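Local coordinates for protein ribonucleoside-diphosphate reductase (Pseudomonas aeruginosa, PDB 5IM3) that probably provides the precursors for DNA synthesis by reducing ribonucleoside diphosphates to deoxyribonucleotides, and binds dATP at allosteric sites, at residues Gly403-Pro408 and Asp511-Tyr516; Leu412-Lys417 and Leu503-Asp508; Phe429-Asn434 and Gly472-Arg477; Glu455-Asp460 and Glu522-Tyr527. All coordinates share one frame; numbering follows the deposited sequence.

Contact 1. Residues Gly403-Pro408 and Asp511-Tyr516; sequences GNDWTP and DLHDLY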
# COMPACT_ATOMS: atom_id res chain seq x y z
N GLY A 403 -18.92 -6.94 -35.59
CA GLY A 403 -17.70 -6.14 -35.53
C GLY A 403 -17.91 -4.85 -36.31
O GLY A 403 -18.43 -4.87 -37.43
N ASN A 404 -17.51 -3.73 -35.70
CA ASN A 404 -17.65 -2.40 -36.29
C ASN A 404 -16.28 -1.75 -36.40
O ASN A 404 -15.58 -1.58 -35.39
CB ASN A 404 -18.56 -1.50 -35.44
CG ASN A 404 -20.02 -1.83 -35.58
OD1 ASN A 404 -20.43 -2.63 -36.42
ND2 ASN A 404 -20.82 -1.19 -34.74
N ASP A 405 -15.92 -1.34 -37.61
CA ASP A 405 -14.72 -0.54 -37.84
C ASP A 405 -15.08 0.95 -37.74
O ASP A 405 -15.72 1.50 -38.64
CB ASP A 405 -14.12 -0.85 -39.21
CG ASP A 405 -13.17 0.22 -39.69
OD1 ASP A 405 -12.43 0.78 -38.86
OD2 ASP A 405 -13.17 0.52 -40.91
N TRP A 406 -14.65 1.59 -36.65
CA TRP A 406 -14.94 2.99 -36.41
C TRP A 406 -13.78 3.91 -36.76
O TRP A 406 -13.89 5.13 -36.59
CB TRP A 406 -15.36 3.19 -34.95
CG TRP A 406 -16.78 2.82 -34.75
CD1 TRP A 406 -17.28 1.58 -34.50
CD2 TRP A 406 -17.91 3.70 -34.84
NE1 TRP A 406 -18.65 1.63 -34.41
CE2 TRP A 406 -19.06 2.92 -34.62
CE3 TRP A 406 -18.06 5.07 -35.08
CZ2 TRP A 406 -20.34 3.47 -34.62
CZ3 TRP A 406 -19.33 5.61 -35.08
CH2 TRP A 406 -20.46 4.81 -34.85
N THR A 407 -12.69 3.36 -37.28
CA THR A 407 -11.52 4.17 -37.60
C THR A 407 -11.80 5.34 -38.54
O THR A 407 -11.22 6.41 -38.33
CB THR A 407 -10.43 3.27 -38.18
OG1 THR A 407 -10.00 2.34 -37.18
CG2 THR A 407 -9.23 4.07 -38.67
N PRO A 408 -12.65 5.21 -39.57
CA PRO A 408 -12.80 6.33 -40.52
C PRO A 408 -13.40 7.59 -39.91
O PRO A 408 -13.26 8.67 -40.51
CB PRO A 408 -13.71 5.75 -41.61
CG PRO A 408 -13.59 4.27 -41.48
CD PRO A 408 -13.38 4.02 -40.01
N ASP A 511 -6.62 8.34 -46.31
CA ASP A 511 -6.14 7.20 -47.09
C ASP A 511 -5.42 6.15 -46.25
O ASP A 511 -5.21 5.04 -46.74
CB ASP A 511 -5.23 7.69 -48.22
CG ASP A 511 -4.13 8.61 -47.73
OD1 ASP A 511 -4.39 9.44 -46.84
OD2 ASP A 511 -2.99 8.52 -48.25
N LEU A 512 -5.06 6.47 -45.00
CA LEU A 512 -4.25 5.54 -44.20
C LEU A 512 -5.01 4.27 -43.86
O LEU A 512 -4.46 3.16 -43.96
CB LEU A 512 -3.79 6.22 -42.91
CG LEU A 512 -2.61 7.19 -42.96
CD1 LEU A 512 -2.23 7.61 -41.55
CD2 LEU A 512 -1.40 6.59 -43.67
N HIS A 513 -6.26 4.40 -43.43
CA HIS A 513 -7.01 3.24 -42.96
C HIS A 513 -7.09 2.15 -44.02
O HIS A 513 -7.02 0.96 -43.69
CB HIS A 513 -8.41 3.68 -42.53
CG HIS A 513 -9.24 2.57 -41.96
ND1 HIS A 513 -8.78 1.72 -40.97
CD2 HIS A 513 -10.50 2.17 -42.24
CE1 HIS A 513 -9.73 0.86 -40.66
NE2 HIS A 513 -10.78 1.11 -41.42
N ASP A 514 -7.22 2.52 -45.29
CA ASP A 514 -7.31 1.53 -46.36
C ASP A 514 -5.95 1.02 -46.81
O ASP A 514 -5.88 -0.04 -47.45
CB ASP A 514 -8.05 2.12 -47.57
CG ASP A 514 -9.55 2.17 -47.36
OD1 ASP A 514 -10.06 1.48 -46.46
OD2 ASP A 514 -10.22 2.91 -48.11
N LEU A 515 -4.87 1.74 -46.53
CA LEU A 515 -3.54 1.25 -46.87
C LEU A 515 -3.06 0.24 -45.83
O LEU A 515 -3.55 0.19 -44.70
CB LEU A 515 -2.55 2.42 -46.97
CG LEU A 515 -2.80 3.45 -48.08
CD1 LEU A 515 -1.82 4.61 -47.94
CD2 LEU A 515 -2.68 2.82 -49.46
N TYR A 516 -2.07 -0.56 -46.23
CA TYR A 516 -1.48 -1.55 -45.33
C TYR A 516 -0.11 -1.93 -45.87
O TYR A 516 0.23 -1.64 -47.02
CB TYR A 516 -2.38 -2.79 -45.19
CG TYR A 516 -2.73 -3.46 -46.50
CD1 TYR A 516 -1.89 -4.43 -47.05
CD2 TYR A 516 -3.90 -3.14 -47.18
CE1 TYR A 516 -2.21 -5.05 -48.24
CE2 TYR A 516 -4.23 -3.76 -48.37
CZ TYR A 516 -3.38 -4.71 -48.90
OH TYR A 516 -3.70 -5.33 -50.09

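Contact 2. Residues Leu412-Lys417 and Leu503-Asp508; sequences LGSYIK and LFSPSD. With DTP (2'-deoxyadenosine 5'-triphosphate), chain G.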
# COMPACT_ATOMS: atom_id res chain seq x y z
N LEU A 412 -11.65 13.85 -32.04
CA LEU A 412 -11.78 15.10 -31.30
C LEU A 412 -10.91 16.18 -31.93
O LEU A 412 -9.75 15.95 -32.26
CB LEU A 412 -11.38 14.89 -29.84
CG LEU A 412 -11.39 16.14 -28.95
CD1 LEU A 412 -12.80 16.65 -28.73
CD2 LEU A 412 -10.69 15.87 -27.62
N GLY A 413 -11.50 17.37 -32.09
CA GLY A 413 -10.79 18.51 -32.62
C GLY A 413 -10.85 18.69 -34.12
O GLY A 413 -10.38 19.71 -34.62
N SER A 414 -11.42 17.73 -34.84
CA SER A 414 -11.52 17.83 -36.29
C SER A 414 -12.56 18.88 -36.68
O SER A 414 -13.56 19.08 -35.99
CB SER A 414 -11.90 16.49 -36.90
OG SER A 414 -11.10 15.44 -36.39
N TYR A 415 -12.31 19.54 -37.81
CA TYR A 415 -13.26 20.52 -38.32
C TYR A 415 -14.50 19.82 -38.89
O TYR A 415 -14.44 18.69 -39.37
CB TYR A 415 -12.61 21.38 -39.41
CG TYR A 415 -13.50 22.48 -39.94
CD1 TYR A 415 -13.67 23.67 -39.23
CD2 TYR A 415 -14.17 22.34 -41.15
CE1 TYR A 415 -14.48 24.68 -39.72
CE2 TYR A 415 -14.97 23.36 -41.64
CZ TYR A 415 -15.13 24.52 -40.92
OH TYR A 415 -15.93 25.52 -41.40
N ILE A 416 -15.63 20.52 -38.81
CA ILE A 416 -16.89 20.06 -39.38
C ILE A 416 -17.49 21.23 -40.16
O ILE A 416 -17.94 22.21 -39.56
CB ILE A 416 -17.88 19.58 -38.30
CG1 ILE A 416 -17.31 18.37 -37.56
CG2 ILE A 416 -19.22 19.23 -38.94
CD1 ILE A 416 -18.17 17.91 -36.41
N LYS A 417 -17.48 21.12 -41.48
CA LYS A 417 -18.13 22.13 -42.31
C LYS A 417 -19.64 22.10 -42.10
O LYS A 417 -20.21 21.09 -41.66
CB LYS A 417 -17.79 21.91 -43.79
CG LYS A 417 -17.92 23.16 -44.66
CD LYS A 417 -17.82 22.83 -46.15
CE LYS A 417 -17.60 24.08 -47.00
NZ LYS A 417 -16.23 24.64 -46.82
N LEU A 503 -0.38 10.56 -33.48
CA LEU A 503 -1.82 10.38 -33.61
C LEU A 503 -2.39 11.42 -34.57
O LEU A 503 -2.01 12.60 -34.51
CB LEU A 503 -2.51 10.47 -32.25
CG LEU A 503 -1.88 9.65 -31.12
CD1 LEU A 503 -2.72 9.75 -29.85
CD2 LEU A 503 -1.72 8.20 -31.53
N PHE A 504 -3.29 10.98 -35.44
CA PHE A 504 -3.92 11.84 -36.43
C PHE A 504 -5.43 11.66 -36.38
O PHE A 504 -5.93 10.62 -35.94
CB PHE A 504 -3.45 11.52 -37.87
CG PHE A 504 -1.98 11.66 -38.09
CD1 PHE A 504 -1.41 12.90 -38.29
CD2 PHE A 504 -1.16 10.54 -38.13
CE1 PHE A 504 -0.05 13.03 -38.51
CE2 PHE A 504 0.19 10.66 -38.35
CZ PHE A 504 0.75 11.90 -38.54
N SER A 505 -6.13 12.65 -36.85
CA SER A 505 -7.54 12.41 -37.13
C SER A 505 -7.69 11.86 -38.55
O SER A 505 -7.05 12.36 -39.47
CB SER A 505 -8.36 13.68 -36.99
OG SER A 505 -9.71 13.44 -37.36
N PRO A 506 -8.53 10.84 -38.76
CA PRO A 506 -8.63 10.27 -40.11
C PRO A 506 -9.06 11.27 -41.17
O PRO A 506 -8.71 11.09 -42.34
CB PRO A 506 -9.67 9.14 -39.94
CG PRO A 506 -10.41 9.49 -38.71
CD PRO A 506 -9.43 10.18 -37.81
N SER A 507 -9.79 12.32 -40.80
CA SER A 507 -10.22 13.31 -41.79
C SER A 507 -9.04 14.06 -42.40
O SER A 507 -9.16 14.57 -43.52
CB SER A 507 -11.21 14.29 -41.17
OG SER A 507 -10.68 14.87 -39.99
N ASP A 508 -7.92 14.15 -41.69
CA ASP A 508 -6.71 14.72 -42.27
C ASP A 508 -5.87 13.69 -43.02
O ASP A 508 -5.02 14.08 -43.84
CB ASP A 508 -5.84 15.35 -41.18
CG ASP A 508 -6.48 16.59 -40.57
OD1 ASP A 508 -6.90 17.49 -41.34
OD2 ASP A 508 -6.57 16.66 -39.33
PG DTP G . -17.40 17.24 -44.79
O1G DTP G . -17.05 18.13 -43.65
O2G DTP G . -16.68 17.61 -46.09
O3G DTP G . -17.10 15.77 -44.50
PB DTP G . -20.08 16.19 -44.92
O1B DTP G . -19.51 14.86 -45.22
O2B DTP G . -21.27 16.48 -45.83
O3B DTP G . -18.96 17.30 -45.12
PA DTP G . -20.94 15.06 -42.48
O1A DTP G . -20.65 13.90 -43.32
O2A DTP G . -22.42 15.06 -42.17
O3A DTP G . -20.57 16.29 -43.41
O5' DTP G . -20.09 14.97 -41.15
C5' DTP G . -18.69 14.62 -41.15
C4' DTP G . -18.27 14.24 -39.75
O4' DTP G . -18.70 15.26 -38.83
C3' DTP G . -18.83 12.91 -39.23
O3' DTP G . -17.82 12.20 -38.51
C2' DTP G . -19.96 13.35 -38.31
C1' DTP G . -19.49 14.70 -37.80
N9 DTP G . -20.57 15.63 -37.50
C8 DTP G . -21.25 16.39 -38.41
N7 DTP G . -22.22 17.10 -37.89
C5 DTP G . -22.16 16.79 -36.54
C6 DTP G . -22.92 17.23 -35.43
N6 DTP G . -23.92 18.11 -35.52
N1 DTP G . -22.60 16.73 -34.22
C2 DTP G . -21.59 15.86 -34.12
N3 DTP G . -20.81 15.37 -35.09
C4 DTP G . -21.15 15.88 -36.28

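Contact 3. Residues Phe429-Asn434 and Gly472-Arg477; sequences FLKVVN and GDDRRR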
# COMPACT_ATOMS: atom_id res chain seq x y z
N PHE A 429 -20.62 8.78 -30.37
CA PHE A 429 -21.33 7.85 -31.24
C PHE A 429 -21.27 6.42 -30.71
O PHE A 429 -22.24 5.67 -30.79
CB PHE A 429 -20.78 7.96 -32.65
CG PHE A 429 -21.01 9.30 -33.28
CD1 PHE A 429 -22.28 9.80 -33.41
CD2 PHE A 429 -19.95 10.07 -33.73
CE1 PHE A 429 -22.51 11.03 -33.97
CE2 PHE A 429 -20.17 11.31 -34.30
CZ PHE A 429 -21.46 11.78 -34.42
N LEU A 430 -20.12 6.01 -30.16
CA LEU A 430 -20.04 4.68 -29.58
C LEU A 430 -21.02 4.53 -28.43
O LEU A 430 -21.51 3.43 -28.18
CB LEU A 430 -18.62 4.39 -29.10
CG LEU A 430 -17.62 4.27 -30.25
CD1 LEU A 430 -16.21 4.09 -29.70
CD2 LEU A 430 -17.98 3.11 -31.16
N LYS A 431 -21.33 5.62 -27.74
CA LYS A 431 -22.35 5.57 -26.71
C LYS A 431 -23.71 5.23 -27.30
O LYS A 431 -24.51 4.52 -26.68
CB LYS A 431 -22.41 6.90 -25.96
CG LYS A 431 -23.53 6.97 -24.94
CD LYS A 431 -23.23 6.10 -23.72
CE LYS A 431 -22.18 6.75 -22.84
NZ LYS A 431 -22.10 6.08 -21.53
N VAL A 432 -24.00 5.75 -28.50
CA VAL A 432 -25.24 5.38 -29.18
C VAL A 432 -25.22 3.89 -29.54
O VAL A 432 -26.22 3.19 -29.39
CB VAL A 432 -25.44 6.26 -30.43
CG1 VAL A 432 -26.72 5.87 -31.16
CG2 VAL A 432 -25.48 7.74 -30.03
N VAL A 433 -24.08 3.40 -30.02
CA VAL A 433 -23.93 1.97 -30.29
C VAL A 433 -24.20 1.18 -29.02
O VAL A 433 -24.97 0.22 -29.00
CB VAL A 433 -22.53 1.67 -30.84
CG1 VAL A 433 -22.29 0.16 -30.92
CG2 VAL A 433 -22.33 2.33 -32.19
N ASN A 434 -23.54 1.58 -27.93
CA ASN A 434 -23.65 0.87 -26.66
C ASN A 434 -25.11 0.73 -26.24
O ASN A 434 -25.54 -0.35 -25.81
CB ASN A 434 -22.85 1.63 -25.60
CG ASN A 434 -22.92 0.97 -24.25
OD1 ASN A 434 -22.08 0.13 -23.91
ND2 ASN A 434 -23.91 1.35 -23.46
N GLY A 472 -14.96 6.24 -13.01
CA GLY A 472 -14.72 7.42 -13.82
C GLY A 472 -16.00 7.96 -14.45
O GLY A 472 -17.11 7.45 -14.25
N ASP A 473 -15.81 9.03 -15.23
CA ASP A 473 -16.92 9.68 -15.92
C ASP A 473 -17.66 8.68 -16.81
O ASP A 473 -17.05 8.05 -17.68
CB ASP A 473 -16.39 10.85 -16.75
CG ASP A 473 -17.49 11.74 -17.31
OD1 ASP A 473 -18.69 11.38 -17.19
OD2 ASP A 473 -17.16 12.80 -17.88
N ASP A 474 -18.97 8.54 -16.59
CA ASP A 474 -19.76 7.59 -17.37
C ASP A 474 -19.98 8.06 -18.80
O ASP A 474 -20.24 7.23 -19.67
CB ASP A 474 -21.10 7.35 -16.68
CG ASP A 474 -21.49 5.88 -16.68
OD1 ASP A 474 -21.38 5.23 -17.75
OD2 ASP A 474 -21.88 5.37 -15.61
N ARG A 475 -19.88 9.37 -19.05
CA ARG A 475 -19.95 9.87 -20.42
C ARG A 475 -18.80 9.36 -21.28
O ARG A 475 -18.85 9.51 -22.51
CB ARG A 475 -19.94 11.40 -20.43
CG ARG A 475 -20.98 12.05 -19.53
CD ARG A 475 -20.89 13.57 -19.60
NE ARG A 475 -21.72 14.23 -18.60
CZ ARG A 475 -21.32 14.53 -17.37
NH1 ARG A 475 -20.09 14.24 -16.96
NH2 ARG A 475 -22.16 15.14 -16.53
N ARG A 476 -17.76 8.79 -20.67
CA ARG A 476 -16.59 8.29 -21.39
C ARG A 476 -16.46 6.78 -21.24
O ARG A 476 -15.36 6.22 -21.35
CB ARG A 476 -15.33 9.01 -20.90
CG ARG A 476 -15.40 10.53 -21.07
CD ARG A 476 -14.25 11.24 -20.36
NE ARG A 476 -12.97 11.00 -21.01
CZ ARG A 476 -12.54 11.64 -22.10
NH1 ARG A 476 -13.30 12.56 -22.67
NH2 ARG A 476 -11.36 11.35 -22.61
N ARG A 477 -17.58 6.09 -21.00
CA ARG A 477 -17.61 4.65 -20.80
C ARG A 477 -18.67 4.02 -21.69
O ARG A 477 -19.72 4.61 -21.94
CB ARG A 477 -17.91 4.30 -19.33
CG ARG A 477 -16.71 3.89 -18.50
CD ARG A 477 -15.56 4.83 -18.71
NE ARG A 477 -14.64 4.86 -17.59
CZ ARG A 477 -13.56 5.63 -17.55
NH1 ARG A 477 -13.28 6.43 -18.57
NH2 ARG A 477 -12.76 5.62 -16.49

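Contact 4. Residues Glu455-Asp460 and Glu522-Tyr527; sequences ETWHLD and ERYEYY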
# COMPACT_ATOMS: atom_id res chain seq x y z
N GLU A 455 -8.09 2.03 -35.03
CA GLU A 455 -6.69 1.92 -35.40
C GLU A 455 -5.83 2.78 -34.47
O GLU A 455 -6.28 3.79 -33.93
CB GLU A 455 -6.50 2.34 -36.86
CG GLU A 455 -5.25 1.79 -37.52
CD GLU A 455 -5.33 1.79 -39.04
OE1 GLU A 455 -6.44 1.60 -39.58
OE2 GLU A 455 -4.28 1.97 -39.69
N THR A 456 -4.57 2.36 -34.30
CA THR A 456 -3.76 2.83 -33.17
C THR A 456 -3.25 4.26 -33.32
O THR A 456 -2.84 4.86 -32.32
CB THR A 456 -2.57 1.88 -32.96
OG1 THR A 456 -3.02 0.52 -33.03
CG2 THR A 456 -1.94 2.11 -31.60
N TRP A 457 -3.26 4.82 -34.53
CA TRP A 457 -2.90 6.22 -34.72
C TRP A 457 -4.09 7.16 -34.59
O TRP A 457 -3.92 8.38 -34.66
CB TRP A 457 -2.23 6.43 -36.09
CG TRP A 457 -3.00 5.86 -37.25
CD1 TRP A 457 -2.74 4.70 -37.91
CD2 TRP A 457 -4.16 6.44 -37.88
NE1 TRP A 457 -3.66 4.51 -38.92
CE2 TRP A 457 -4.54 5.56 -38.92
CE3 TRP A 457 -4.90 7.60 -37.67
CZ2 TRP A 457 -5.63 5.81 -39.74
CZ3 TRP A 457 -5.99 7.85 -38.49
CH2 TRP A 457 -6.34 6.96 -39.52
N HIS A 458 -5.30 6.62 -34.41
CA HIS A 458 -6.49 7.46 -34.31
C HIS A 458 -6.39 8.37 -33.09
O HIS A 458 -6.02 7.94 -32.00
CB HIS A 458 -7.73 6.57 -34.21
CG HIS A 458 -9.02 7.28 -34.49
ND1 HIS A 458 -9.63 8.09 -33.57
CD2 HIS A 458 -9.82 7.27 -35.58
CE1 HIS A 458 -10.76 8.57 -34.08
NE2 HIS A 458 -10.89 8.08 -35.30
N LEU A 459 -6.74 9.64 -33.28
CA LEU A 459 -6.54 10.63 -32.23
C LEU A 459 -7.40 10.38 -31.00
O LEU A 459 -7.07 10.89 -29.92
CB LEU A 459 -6.80 12.04 -32.77
CG LEU A 459 -5.56 12.92 -32.82
CD1 LEU A 459 -5.90 14.25 -33.47
CD2 LEU A 459 -5.00 13.14 -31.42
N ASP A 460 -8.47 9.61 -31.12
CA ASP A 460 -9.29 9.26 -29.96
C ASP A 460 -8.83 7.98 -29.27
O ASP A 460 -9.52 7.50 -28.37
CB ASP A 460 -10.76 9.12 -30.38
CG ASP A 460 -11.37 10.44 -30.85
OD1 ASP A 460 -10.91 11.51 -30.40
OD2 ASP A 460 -12.32 10.39 -31.65
N GLU A 522 5.08 3.90 -45.67
CA GLU A 522 5.59 5.04 -46.43
C GLU A 522 4.66 6.23 -46.29
O GLU A 522 5.10 7.35 -45.98
CB GLU A 522 5.75 4.65 -47.90
CG GLU A 522 6.01 5.83 -48.83
CD GLU A 522 6.21 5.41 -50.27
OE1 GLU A 522 6.41 4.20 -50.51
OE2 GLU A 522 6.18 6.29 -51.15
N ARG A 523 3.36 6.02 -46.51
CA ARG A 523 2.41 7.12 -46.43
C ARG A 523 2.31 7.66 -45.01
O ARG A 523 2.17 8.86 -44.80
CB ARG A 523 1.03 6.66 -46.93
CG ARG A 523 0.02 7.79 -47.12
CD ARG A 523 0.49 8.79 -48.16
NE ARG A 523 -0.51 9.82 -48.43
CZ ARG A 523 -0.28 10.91 -49.14
NH1 ARG A 523 0.92 11.12 -49.66
NH2 ARG A 523 -1.25 11.80 -49.35
N TYR A 524 2.41 6.77 -44.01
CA TYR A 524 2.35 7.22 -42.63
C TYR A 524 3.56 8.07 -42.26
O TYR A 524 3.43 9.08 -41.57
CB TYR A 524 2.25 6.02 -41.68
CG TYR A 524 2.20 6.43 -40.23
CD1 TYR A 524 0.99 6.60 -39.58
CD2 TYR A 524 3.37 6.65 -39.51
CE1 TYR A 524 0.94 6.98 -38.25
CE2 TYR A 524 3.33 7.03 -38.19
CZ TYR A 524 2.12 7.20 -37.56
OH TYR A 524 2.08 7.57 -36.24
N GLU A 525 4.75 7.65 -42.69
CA GLU A 525 5.94 8.44 -42.42
C GLU A 525 5.91 9.77 -43.16
O GLU A 525 6.45 10.77 -42.67
CB GLU A 525 7.19 7.64 -42.79
CG GLU A 525 7.48 6.48 -41.84
CD GLU A 525 8.69 5.66 -42.24
OE1 GLU A 525 9.23 5.89 -43.34
OE2 GLU A 525 9.10 4.78 -41.45
N TYR A 526 5.25 9.82 -44.33
CA TYR A 526 5.06 11.08 -45.03
C TYR A 526 4.21 12.04 -44.20
O TYR A 526 4.56 13.21 -44.02
CB TYR A 526 4.42 10.82 -46.39
CG TYR A 526 3.86 12.05 -47.08
CD1 TYR A 526 4.66 12.84 -47.89
CD2 TYR A 526 2.52 12.40 -46.93
CE1 TYR A 526 4.14 13.96 -48.53
CE2 TYR A 526 2.00 13.51 -47.57
CZ TYR A 526 2.81 14.29 -48.36
OH TYR A 526 2.29 15.40 -48.99
N TYR A 527 3.08 11.55 -43.67
CA TYR A 527 2.25 12.38 -42.81
C TYR A 527 2.98 12.74 -41.52
O TYR A 527 2.81 13.85 -41.00
CB TYR A 527 0.94 11.66 -42.49
CG TYR A 527 -0.05 11.64 -43.63
CD1 TYR A 527 -0.32 12.79 -44.37
CD2 TYR A 527 -0.71 10.47 -43.99
CE1 TYR A 527 -1.22 12.77 -45.41
CE2 TYR A 527 -1.61 10.45 -45.03
CZ TYR A 527 -1.86 11.60 -45.74
OH TYR A 527 -2.76 11.59 -46.78

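Contact 1. Residues Gly403-Pro408 and Asp511-Tyr516
The imidazole of His-513 is met on one face by Thr-407 and at its edge by the carboxylate of Asp-405. Thr-407 CB lies 3.7 Å from the ring centroid, close enough to the ring normal for a CH-pi contact. Its methyl reaches the same ring, with CG2 3.3 Å from His-513 ND1. Pro-408 comes in obliquely, its CG 3.8 Å from His-513 CD2. The ring of His-582 also meets it, the planes nearly parallel. The edge contact is polar. His-513 NE2 donates to Asp-405 OD2 at a short 2.5 Å, with an N-H...O angle of 148°. OD2 is used on its syn side, but the bond is tilted out of both planes, and the planes are turned 37° apart. The two side chains come from opposite directions. In His-513, CG is anti to the backbone N (chi1 -177°), which carries the ring across to the strand end.

The other carboxylate oxygen works within its own segment. Asp-405 OD1 accepts from Thr-407 N at 3.0 Å and closes an Asx turn. Both carboxylate oxygens are thus tied, and the turn sets Thr-407 beside the imidazole. Further bonds fix the group: Thr-377 OG1 also bonds Asp-405 OD2, Glu-455 OE1 bonds His-513 ND1, and Glu-455 N donates to Thr-407 OG1. Both ring nitrogens of His-513 therefore face carboxylates, which would be expected to stabilise a protonated imidazole. This is a buried His-carboxylate hydrogen bond with an Asx turn, at the end of strand 401-405 in the ten-stranded alpha-beta barrel of ribonucleotide reductase.

Contact 2. Residues Leu412-Lys417 and Leu503-Asp508
Next to the dATP pocket of the barrel domain, Ser-414 and Ser-505 meet hydroxyl to hydroxyl. The site is consistent with the specificity site of class I ribonucleotide reductases, which lies at the subunit interface. Ser-414 OG is 2.6 Å from Ser-505 OG, a hydrogen bond. Ser-505 OG is also 3.1 Å from Ser-507 OG, so three hydroxyls form a small cluster, with Ser-414 and Ser-505 buried. Ser-505 OG stands anti to its own backbone N (chi1 176°), which places it against Ser-414 of 412-417. Ser-507 OG is 3.7 Å from Ser-414 CB, a van der Waals contact. Ala-411 grips the cluster through its backbone: its O bonds Ser-414 OG and its N bonds Ser-505 OG. The turn at Ser-505 is closed by Asp-508 N bonding Ser-505 O at 3.0 Å.

Two residues on from Ser-414, Ile-416 turns to the nucleotide. Its CD1 is 3.5 Å from DTP N9. Its CG2 is also 3.5 Å from DTP C8, and CG1 is 3.6 Å from DTP O4'. Ile-416 packs on the base by van der Waals contact. Asp-380 and Arg-410 of this chain, and Lys-397 and Val-440 O of the second subunit, hydrogen-bond the dATP.

The short, weakly bonded strand 415-416 pairs with 421-422, while 503-508 continues from strand 500-504. That strand pairs with 539-543, and Phe-504 packs on helix 517-532.

Contact 3. Residues Phe429-Asn434 and Gly472-Arg477
Lys-431 reaches from helix 427-440 to the loop 472-477 and makes all the polar bonds across this contact. Its CB points at the loop. CG stands anti to the backbone N (chi1 175°), and the chain then bends at both chi2 and chi3, near 75° each. The last bond is extended again and delivers the ammonium group. CE packs 3.4 Å from Arg-477 O and 3.7 Å from Asp-474 O. NZ sits between these two carbonyls. It donates to Arg-477 O at 2.8 Å, in the carbonyl plane, and to Asp-474 O at 2.9 Å, tilted 28° from the plane of the Asp-474 carbonyl. Asp-474 OD1 adds a long salt bridge, 3.9 Å from NZ.

Asp-474 O has a second donor. Arg-477 N reaches it from the face opposite to Lys-431 NZ, so the lysine adds a second bond to a carbonyl already used in the turn. Both acceptors are backbone carbonyls, so the position of the amine depends on the course of the loop. Within the loop, Asp-473 OD1 takes Arg-475 N at 3.0 Å, an Asx turn. The same carboxylate also makes a salt bridge to Arg-475 NH1, whose hydrogen bonds are weak. The guanidinium of Arg-477 turns away from the helix, and its NH2 bonds Thr-471 O.

Lys-431 and Val-432 pack on Asp-435 of the second subunit. The arrangement is a lysine ammonium bridging two backbone carbonyls of a loop with a short 3-10 segment. It joins a dimer-interface helix of the barrel domain to the loop before barrel strand 482-487.

Contact 4. Residues Glu455-Asp460 and Glu522-Tyr527
Trp-457 and Tyr-524 meet obliquely, their planes 50° apart. The centroid of the five-membered ring of Trp-457 is 6.0 Å from that of Tyr-524. The closest touch is not ring on ring: Trp-457 CB lies 3.9 Å from Tyr-524 CE1, near the plane of the phenol and at its edge. Tyr-524 has CG anti to its backbone N (chi1 179°), which extends the ring from the helix toward the turn. Trp-457 holds CG between its backbone N and carbonyl carbon, the crowded position, and its indole folds back toward Glu-455. Glu-455 CB lies over one indole face, 4.1 Å above the plane and offset toward the rim. Trp-457 NE1 makes a weak hydrogen bond to Glu-455 OE2, 2.7 Å long but bent.

Glu-455 to His-458 form a type I beta turn, closed by His-458 N on Glu-455 O at 3.0 Å. The turn leaves barrel strand 450-455 and leads to helix 461-465; helix 517-532 supplies Tyr-524 from outside. The contact thus joins a strand-end turn of the alpha-beta barrel to a peripheral helix.

The phenol is fixed from other sides. Tyr-524 OH bonds Thr-502 O, and its ring stacks on Trp-501. Lys-566 makes a salt bridge to Glu-455 OE2, the oxygen that also takes the indole N-H. Just beyond the turn, Asp-460 N donates to His-458 ND1 at 3.1 Å.

In the fold
All four contacts lie in the barrel domain. Contacts 1 and 4 have centres about 11 Å apart and are joined through Glu-455 and by Asp-511 OD1, 2.7 Å from Tyr-527 OH. Contact 2 bonds to contact 4 at two points, Phe-504 N to Trp-457 O at 2.8 Å and Leu-412 N to Asp-460 OD1 at 3.0 Å. It packs on contact 1 through Pro-506. Contact 3 stands apart, about 20 Å from contact 2 between centres, but its helix covers Trp-406 of contact 1. Their distances from the dATP differ: Ile-416 and Phe-429 touch it, the side chain of Pro-408 is about 8 Å from it and that of Trp-457 about 13 Å.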